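Local coordinates for protein aminopentol aminotransferase (Sphingopyxis macrogoltabida, PDB 6HBS) that transfers the amino group of hydrolysed fumonisin B1 (aminopentol) to pyruvate, using pyridoxal 5'-phosphate, as a class-III aminotransferase in fumonisin degradation, at residues E100-M105 and A112-N117; D180-H185 and T223-V228. One frame throughout, in Å; residues are numbered along the deposited sequence.

Contact 1: E100-M105 and A112-N117. With MG (magnesium ion), chain D; PLP (pyridoxal-5'-phosphate), chain C.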
ATOM      1  N   GLU A 100     -18.652   7.990  -5.711  1.00 21.00           N
ATOM      2  CA  GLU A 100     -19.779   8.252  -6.636  1.00 22.71           C
ATOM      3  C   GLU A 100     -19.304   8.138  -8.085  1.00 22.77           C
ATOM      4  O   GLU A 100     -19.960   7.513  -8.910  1.00 22.61           O
ATOM      5  CB  GLU A 100     -20.419   9.622  -6.404  1.00 22.14           C
ATOM      6  CG  GLU A 100     -21.256   9.648  -5.150  1.00 22.84           C
ATOM      7  CD  GLU A 100     -21.701  11.022  -4.650  1.00 23.98           C
ATOM      8  OE1 GLU A 100     -21.099  12.040  -5.071  1.00 24.87           O
ATOM      9  OE2 GLU A 100     -22.642  11.053  -3.828  1.00 23.15           O
ATOM     10  N   ALA A 101     -18.173   8.759  -8.393  1.00 22.93           N
ATOM     11  CA  ALA A 101     -17.694   8.779  -9.783  1.00 22.37           C
ATOM     12  C   ALA A 101     -17.361   7.349 -10.233  1.00 21.93           C
ATOM     13  O   ALA A 101     -17.735   6.920 -11.346  1.00 21.97           O
ATOM     14  CB  ALA A 101     -16.525   9.702  -9.942  1.00 21.11           C
ATOM     15  N   PHE A 102     -16.650   6.609  -9.388  1.00 19.67           N
ATOM     16  CA  PHE A 102     -16.142   5.304  -9.802  1.00 21.97           C
ATOM     17  C   PHE A 102     -17.319   4.326  -9.926  1.00 20.60           C
ATOM     18  O   PHE A 102     -17.412   3.610 -10.897  1.00 20.67           O
ATOM     19  CB  PHE A 102     -15.033   4.840  -8.855  1.00 21.10           C
ATOM     20  CG  PHE A 102     -13.940   3.998  -9.467  1.00 19.87           C
ATOM     21  CD1 PHE A 102     -14.213   3.050 -10.455  1.00 22.74           C
ATOM     22  CD2 PHE A 102     -12.641   4.104  -9.007  1.00 19.15           C
ATOM     23  CE1 PHE A 102     -13.197   2.281 -11.004  1.00 20.90           C
ATOM     24  CE2 PHE A 102     -11.628   3.312  -9.536  1.00 19.30           C
ATOM     25  CZ  PHE A 102     -11.912   2.394 -10.524  1.00 19.86           C
ATOM     26  N   VAL A 103     -18.231   4.341  -8.958  1.00 20.92           N
ATOM     27  CA  VAL A 103     -19.394   3.487  -8.979  1.00 21.78           C
ATOM     28  C   VAL A 103     -20.286   3.831 -10.187  1.00 23.12           C
ATOM     29  O   VAL A 103     -20.860   2.910 -10.828  1.00 22.67           O
ATOM     30  CB  VAL A 103     -20.206   3.595  -7.680  1.00 21.98           C
ATOM     31  CG1 VAL A 103     -21.602   3.022  -7.836  1.00 23.57           C
ATOM     32  CG2 VAL A 103     -19.487   2.939  -6.518  1.00 22.03           C
ATOM     33  N   GLY A 104     -20.403   5.124 -10.511  1.00 22.01           N
ATOM     34  CA  GLY A 104     -21.178   5.525 -11.659  1.00 22.40           C
ATOM     35  C   GLY A 104     -20.609   4.978 -12.973  1.00 24.09           C
ATOM     36  O   GLY A 104     -21.356   4.752 -13.889  1.00 25.52           O
ATOM     37  N   MET A 105     -19.285   4.805 -13.075  1.00 21.42           N
ATOM     38  CA  MET A 105     -18.633   4.424 -14.334  1.00 22.69           C
ATOM     39  C   MET A 105     -18.668   2.906 -14.554  1.00 23.42           C
ATOM     40  O   MET A 105     -18.556   2.477 -15.672  1.00 24.30           O
ATOM     41  CB  MET A 105     -17.171   4.889 -14.358  1.00 21.48           C
ATOM     42  CG  MET A 105     -17.036   6.399 -14.560  1.00 22.63           C
ATOM     43  SD  MET A 105     -15.376   7.035 -14.212  1.00 21.34           S
ATOM     44  CE  MET A 105     -14.481   6.453 -15.654  1.00 20.77           C
ATOM     45  N   ALA A 112     -17.721   1.193  -3.650  1.00 19.53           N
ATOM     46  CA  ALA A 112     -16.272   1.150  -3.784  1.00 19.73           C
ATOM     47  C   ALA A 112     -15.581   1.167  -2.412  1.00 19.73           C
ATOM     48  O   ALA A 112     -16.052   1.790  -1.487  1.00 20.09           O
ATOM     49  CB  ALA A 112     -15.836   2.308  -4.624  1.00 19.44           C
ATOM     50  N   MET A 113     -14.417   0.513  -2.335  1.00 18.63           N
ATOM     51  CA  MET A 113     -13.487   0.652  -1.243  1.00 20.18           C
ATOM     52  C   MET A 113     -12.117   1.018  -1.833  1.00 21.08           C
ATOM     53  O   MET A 113     -11.763   0.508  -2.924  1.00 20.63           O
ATOM     54  CB  MET A 113     -13.404  -0.643  -0.426  1.00 20.13           C
ATOM     55  CG  MET A 113     -14.731  -1.013   0.223  1.00 22.57           C
ATOM     56  SD  MET A 113     -14.680  -2.640   1.004  1.00 25.19           S
ATOM     57  CE  MET A 113     -13.723  -2.302   2.476  1.00 26.39           C
ATOM     58  N   PHE A 114     -11.384   1.931  -1.162  1.00 17.61           N
ATOM     59  CA  PHE A 114     -10.112   2.434  -1.639  1.00 16.77           C
ATOM     60  C   PHE A 114      -9.016   1.964  -0.701  1.00 17.05           C
ATOM     61  O   PHE A 114      -9.202   1.960   0.540  1.00 18.60           O
ATOM     62  CB  PHE A 114     -10.150   3.963  -1.803  1.00 17.48           C
ATOM     63  CG  PHE A 114     -11.189   4.392  -2.809  1.00 17.18           C
ATOM     64  CD1 PHE A 114     -11.028   4.092  -4.148  1.00 18.21           C
ATOM     65  CD2 PHE A 114     -12.367   5.000  -2.408  1.00 19.05           C
ATOM     66  CE1 PHE A 114     -12.021   4.389  -5.067  1.00 18.78           C
ATOM     67  CE2 PHE A 114     -13.372   5.267  -3.326  1.00 18.12           C
ATOM     68  CZ  PHE A 114     -13.202   4.953  -4.646  1.00 18.45           C
ATOM     69  N   CYS A 115      -7.876   1.616  -1.306  1.00 16.63           N
ATOM     70  CA  CYS A 115      -6.669   1.125  -0.628  1.00 18.19           C
ATOM     71  C   CYS A 115      -5.436   1.675  -1.359  1.00 17.27           C
ATOM     72  O   CYS A 115      -5.555   2.660  -2.100  1.00 17.19           O
ATOM     73  CB  CYS A 115      -6.695  -0.401  -0.570  1.00 18.31           C
ATOM     74  SG  CYS A 115      -7.121  -1.137  -2.175  1.00 21.08           S
ATOM     75  N   LYS A 116      -4.247   1.109  -1.114  1.00 17.53           N
ATOM     76  CA  LYS A 116      -3.046   1.639  -1.743  1.00 17.85           C
ATOM     77  C   LYS A 116      -2.596   0.767  -2.916  1.00 17.11           C
ATOM     78  O   LYS A 116      -2.431   1.276  -4.012  1.00 17.58           O
ATOM     79  CB  LYS A 116      -1.899   1.784  -0.744  1.00 17.69           C
ATOM     80  CG  LYS A 116      -2.020   2.981   0.182  1.00 18.59           C
ATOM     81  CD  LYS A 116      -1.921   4.345  -0.491  1.00 18.90           C
ATOM     82  CE  LYS A 116      -3.253   5.044  -0.572  1.00 17.77           C
ATOM     83  NZ  LYS A 116      -3.087   6.458  -0.933  1.00 17.96           N
ATOM     84  N   ASN A 117      -2.305  -0.502  -2.625  1.00 16.85           N
ATOM     85  CA  ASN A 117      -1.708  -1.432  -3.548  1.00 18.07           C
ATOM     86  C   ASN A 117      -2.821  -2.207  -4.254  1.00 16.24           C
ATOM     87  O   ASN A 117      -3.861  -2.462  -3.648  1.00 16.33           O
ATOM     88  CB  ASN A 117      -0.819  -2.466  -2.858  1.00 16.66           C
ATOM     89  CG  ASN A 117       0.298  -1.889  -2.010  1.00 18.87           C
ATOM     90  OD1 ASN A 117       1.096  -1.083  -2.482  1.00 16.97           O
ATOM     91  ND2 ASN A 117       0.426  -2.368  -0.769  1.00 16.46           N
TER
HETATM   92 MG    MG D 502     -22.346   1.297 -11.193  1.00 27.36          MG
HETATM   93  N1  PLP C 501      -3.171  -7.767 -10.144  1.00 22.84           N
HETATM   94  C2  PLP C 501      -2.663  -7.599 -11.384  1.00 22.56           C
HETATM   95  C2A PLP C 501      -3.346  -8.176 -12.601  1.00 22.58           C
HETATM   96  C3  PLP C 501      -1.466  -6.781 -11.557  1.00 23.46           C
HETATM   97  O3  PLP C 501      -0.939  -6.581 -12.783  1.00 27.16           O
HETATM   98  C4  PLP C 501      -0.836  -6.165 -10.367  1.00 24.14           C
HETATM   99  C4A PLP C 501       0.371  -5.324 -10.582  1.00 27.75           C
HETATM  100  C5  PLP C 501      -1.460  -6.484  -9.048  1.00 22.24           C
HETATM  101  C6  PLP C 501      -2.618  -7.252  -9.024  1.00 21.74           C
HETATM  102  C5A PLP C 501      -0.914  -5.942  -7.728  1.00 22.22           C
HETATM  103  O4P PLP C 501      -0.852  -4.492  -7.731  1.00 21.35           O
HETATM  104  P   PLP C 501       0.320  -3.877  -6.813  1.00 20.19           P
HETATM  105  O1P PLP C 501       1.609  -4.200  -7.421  1.00 21.89           O
HETATM  106  O2P PLP C 501       0.174  -4.577  -5.492  1.00 18.60           O
HETATM  107  O3P PLP C 501      -0.041  -2.408  -6.849  1.00 18.00           O
HETATM  108  O   HOH W   1     -22.708   2.277 -13.360  1.00 26.54           O
HETATM  109  O   HOH W   2     -24.200   2.555 -10.232  1.00 28.61           O
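The F114 ring meets F102 at its edge: F102 CD2 lies near the plane of the F114 ring, 4.0 Å from F114 CE1. Relative to the F102 ring, the same CE1 comes in obliquely, so the two rings cross at a slant without stacking. F102 has further aromatic company, with edge-to-face contacts to F260 and W256, while F114 also packs on L98 and A99 of its partner helix and on A268 of the neighbouring strand. With CG anti to its own carbonyl carbon (chi1 -61°), F114 brings the far end of its ring closer to the helix than its CB.

This joins the last turns of helix 94-105 to strand 111-115, an outermost strand of the seven-stranded sheet within this chain. Nearer the turn, V103 divides its two methyls. CG1, anti to the backbone N (chi1 164°), lies on the side of the magnesium ion, whereas CG2 reaches the strand, 3.8 Å from A112 N and 4.2 Å from A112 CB. V103 O binds the magnesium at 2.2 Å; V106 O, A109 O and two waters are the other ligands, and one of these waters donates to G104 O (2.9 Å). Past the strand, N117 places CB 3.5 Å from PLP O2P, while its amide bonds to D120 and W289 of the second subunit.

No hydrogen bond crosses between helix and strand, so they are held here by apolar packing; the metal, coordinated through main-chain carbonyls alone on the protein side, ties the helix end to the connecting loop without needing an acidic side chain.

Contact 2: D180-H185 and T223-V228; sequences DAFKAH and TGALLV
T223 OG1 is gripped by backbone groups: it accepts from A225 N (3.3 Å, N-H...O angle 163°) and bonds to C219 O and more weakly to C220 O. Across the contact, F182 CE2 packs against it at 3.5 Å. The bond from A225 N closes an ST turn at the end of helix 210-223, in the beta-alpha-beta crossover that runs from strand 189-194 through this helix to the parallel neighbouring strand 226-230. G224, with phi at 86°, breaks the helical path between the two bonded residues.

F182 comes from helix 175-184 and pushes the CD2-CE2 side of its ring into this corner. A225 CB sits at the ring's edge, near its plane and 4.1 Å from CE2; the T223 hydroxyl approaches the same carbon obliquely. I189 and V192 of the adjoining strand and C219 and C220 of the helix also pack on the ring, so F182 fills the junction where two helices and the sheet come together. With chi1 at 60°, T223 OG1 stands between its own backbone N and carbonyl carbon, and CG2 is turned to F182 as well. A valine at T223 has no hydroxyl to accept from A225 N, which would probably leave that N-H without its mate and the turn into the strand freer to shift. Beside the hydroxyl, T223 CG2 lies 4.0 Å from F182 CD2.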
ATOM      1  N   ASP A 180     -14.366 -28.096 -14.145  1.00 23.00           N
ATOM      2  CA  ASP A 180     -13.829 -29.148 -13.347  1.00 22.83           C
ATOM      3  C   ASP A 180     -13.354 -28.622 -11.993  1.00 25.27           C
ATOM      4  O   ASP A 180     -13.517 -29.312 -10.993  1.00 23.95           O
ATOM      5  CB  ASP A 180     -12.674 -29.876 -14.024  1.00 22.21           C
ATOM      6  CG  ASP A 180     -13.124 -30.750 -15.191  1.00 23.73           C
ATOM      7  OD1 ASP A 180     -14.317 -31.074 -15.271  1.00 24.50           O
ATOM      8  OD2 ASP A 180     -12.272 -31.095 -16.005  1.00 23.67           O
ATOM      9  N   ALA A 181     -12.714 -27.448 -11.978  1.00 22.59           N
ATOM     10  CA  ALA A 181     -12.208 -26.907 -10.743  1.00 22.37           C
ATOM     11  C   ALA A 181     -13.347 -26.692  -9.748  1.00 20.62           C
ATOM     12  O   ALA A 181     -13.153 -26.874  -8.512  1.00 21.96           O
ATOM     13  CB  ALA A 181     -11.465 -25.609 -11.023  1.00 23.49           C
ATOM     14  N   PHE A 182     -14.511 -26.266 -10.251  1.00 20.45           N
ATOM     15  CA  PHE A 182     -15.692 -26.073  -9.403  1.00 21.18           C
ATOM     16  C   PHE A 182     -16.098 -27.421  -8.772  1.00 24.09           C
ATOM     17  O   PHE A 182     -16.547 -27.472  -7.598  1.00 22.13           O
ATOM     18  CB  PHE A 182     -16.867 -25.479 -10.180  1.00 21.48           C
ATOM     19  CG  PHE A 182     -16.954 -23.976 -10.129  1.00 22.45           C
ATOM     20  CD1 PHE A 182     -16.286 -23.205 -11.060  1.00 23.36           C
ATOM     21  CD2 PHE A 182     -17.676 -23.343  -9.126  1.00 22.82           C
ATOM     22  CE1 PHE A 182     -16.341 -21.816 -10.984  1.00 25.52           C
ATOM     23  CE2 PHE A 182     -17.742 -21.964  -9.059  1.00 22.21           C
ATOM     24  CZ  PHE A 182     -17.075 -21.204  -9.988  1.00 22.69           C
ATOM     25  N   LYS A 183     -15.983 -28.505  -9.552  1.00 23.89           N
ATOM     26  CA  LYS A 183     -16.505 -29.808  -9.086  1.00 24.01           C
ATOM     27  C   LYS A 183     -15.471 -30.520  -8.215  1.00 22.40           C
ATOM     28  O   LYS A 183     -15.848 -31.319  -7.359  1.00 22.28           O
ATOM     29  CB  LYS A 183     -16.986 -30.667 -10.260  1.00 29.08           C
ATOM     30  CG  LYS A 183     -18.283 -30.178 -10.877  1.00 34.09           C
ATOM     31  CD  LYS A 183     -18.526 -30.719 -12.261  1.00 42.74           C
ATOM     32  CE  LYS A 183     -19.542 -29.897 -13.029  1.00 48.71           C
ATOM     33  NZ  LYS A 183     -20.769 -29.682 -12.222  1.00 51.40           N
ATOM     34  N   ALA A 184     -14.191 -30.231  -8.412  1.00 20.39           N
ATOM     35  CA  ALA A 184     -13.133 -30.816  -7.625  1.00 22.00           C
ATOM     36  C   ALA A 184     -13.205 -30.351  -6.158  1.00 22.22           C
ATOM     37  O   ALA A 184     -12.766 -31.062  -5.304  1.00 22.86           O
ATOM     38  CB  ALA A 184     -11.805 -30.486  -8.240  1.00 22.79           C
ATOM     39  N   HIS A 185     -13.773 -29.163  -5.913  1.00 21.45           N
ATOM     40  CA  HIS A 185     -14.019 -28.610  -4.598  1.00 21.30           C
ATOM     41  C   HIS A 185     -15.515 -28.323  -4.477  1.00 22.74           C
ATOM     42  O   HIS A 185     -15.944 -27.208  -4.076  1.00 23.40           O
ATOM     43  CB  HIS A 185     -13.154 -27.349  -4.428  1.00 21.71           C
ATOM     44  CG  HIS A 185     -11.703 -27.652  -4.239  1.00 21.83           C
ATOM     45  ND1 HIS A 185     -10.810 -27.721  -5.295  1.00 27.29           N
ATOM     46  CD2 HIS A 185     -11.007 -27.965  -3.133  1.00 25.41           C
ATOM     47  CE1 HIS A 185      -9.629 -28.049  -4.841  1.00 24.40           C
ATOM     48  NE2 HIS A 185      -9.725 -28.217  -3.524  1.00 26.52           N
ATOM     49  N   THR A 223     -23.565 -21.461  -8.183  1.00 27.81           N
ATOM     50  CA  THR A 223     -23.048 -21.891  -6.862  1.00 28.09           C
ATOM     51  C   THR A 223     -23.132 -20.803  -5.786  1.00 26.12           C
ATOM     52  O   THR A 223     -22.923 -21.111  -4.624  1.00 27.67           O
ATOM     53  CB  THR A 223     -21.593 -22.358  -6.933  1.00 26.95           C
ATOM     54  OG1 THR A 223     -20.793 -21.277  -7.406  1.00 25.59           O
ATOM     55  CG2 THR A 223     -21.431 -23.575  -7.820  1.00 29.87           C
ATOM     56  N   GLY A 224     -23.340 -19.543  -6.168  1.00 27.77           N
ATOM     57  CA  GLY A 224     -23.237 -18.422  -5.196  1.00 26.97           C
ATOM     58  C   GLY A 224     -21.811 -17.880  -5.026  1.00 28.69           C
ATOM     59  O   GLY A 224     -21.619 -16.896  -4.327  1.00 27.35           O
ATOM     60  N   ALA A 225     -20.807 -18.502  -5.663  1.00 24.67           N
ATOM     61  CA  ALA A 225     -19.423 -18.008  -5.618  1.00 23.60           C
ATOM     62  C   ALA A 225     -19.368 -16.640  -6.292  1.00 21.26           C
ATOM     63  O   ALA A 225     -20.137 -16.390  -7.200  1.00 21.29           O
ATOM     64  CB  ALA A 225     -18.500 -18.952  -6.329  1.00 22.73           C
ATOM     65  N   LEU A 226     -18.450 -15.778  -5.846  1.00 20.13           N
ATOM     66  CA  LEU A 226     -18.298 -14.439  -6.470  1.00 19.61           C
ATOM     67  C   LEU A 226     -17.315 -14.504  -7.627  1.00 18.91           C
ATOM     68  O   LEU A 226     -16.206 -15.017  -7.464  1.00 20.28           O
ATOM     69  CB  LEU A 226     -17.796 -13.437  -5.430  1.00 20.16           C
ATOM     70  CG  LEU A 226     -18.691 -13.222  -4.218  1.00 21.23           C
ATOM     71  CD1 LEU A 226     -18.181 -12.051  -3.382  1.00 22.25           C
ATOM     72  CD2 LEU A 226     -20.120 -12.985  -4.620  1.00 21.95           C
ATOM     73  N   LEU A 227     -17.707 -13.888  -8.749  1.00 18.15           N
ATOM     74  CA  LEU A 227     -16.826 -13.655  -9.880  1.00 19.99           C
ATOM     75  C   LEU A 227     -16.057 -12.353  -9.649  1.00 18.01           C
ATOM     76  O   LEU A 227     -16.656 -11.292  -9.499  1.00 19.22           O
ATOM     77  CB  LEU A 227     -17.608 -13.573 -11.193  1.00 19.19           C
ATOM     78  CG  LEU A 227     -16.735 -13.373 -12.430  1.00 19.92           C
ATOM     79  CD1 LEU A 227     -15.680 -14.461 -12.531  1.00 20.16           C
ATOM     80  CD2 LEU A 227     -17.568 -13.307 -13.694  1.00 21.99           C
ATOM     81  N   VAL A 228     -14.740 -12.471  -9.626  1.00 18.61           N
ATOM     82  CA  VAL A 228     -13.846 -11.357  -9.387  1.00 18.22           C
ATOM     83  C   VAL A 228     -13.000 -11.142 -10.644  1.00 18.39           C
ATOM     84  O   VAL A 228     -12.194 -12.003 -11.012  1.00 17.95           O
ATOM     85  CB  VAL A 228     -12.943 -11.618  -8.175  1.00 18.09           C
ATOM     86  CG1 VAL A 228     -12.111 -10.380  -7.874  1.00 18.69           C
ATOM     87  CG2 VAL A 228     -13.734 -12.073  -6.938  1.00 18.87           C
TER

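How the contacts relate
Both contacts reach the same mixed seven-stranded sheet, at different places across it. Contact 1 uses strand 111-115, outermost within this chain, and contact 2 the lead into strand 226-230 further inside, with strands 267-271 and 253-256 lying between them. Their centres are 26 Å apart and their nearest atoms about 11 Å, so they do not touch. Along the chain they come in series, contact 1 closing before contact 2 opens. Their surroundings differ: residues of contact 1 reach the second subunit and the cofactor pocket, whereas contact 2 meets no other chain and lies away from the annotated sites. Together they join helices to two parts of one cofactor-binding fold.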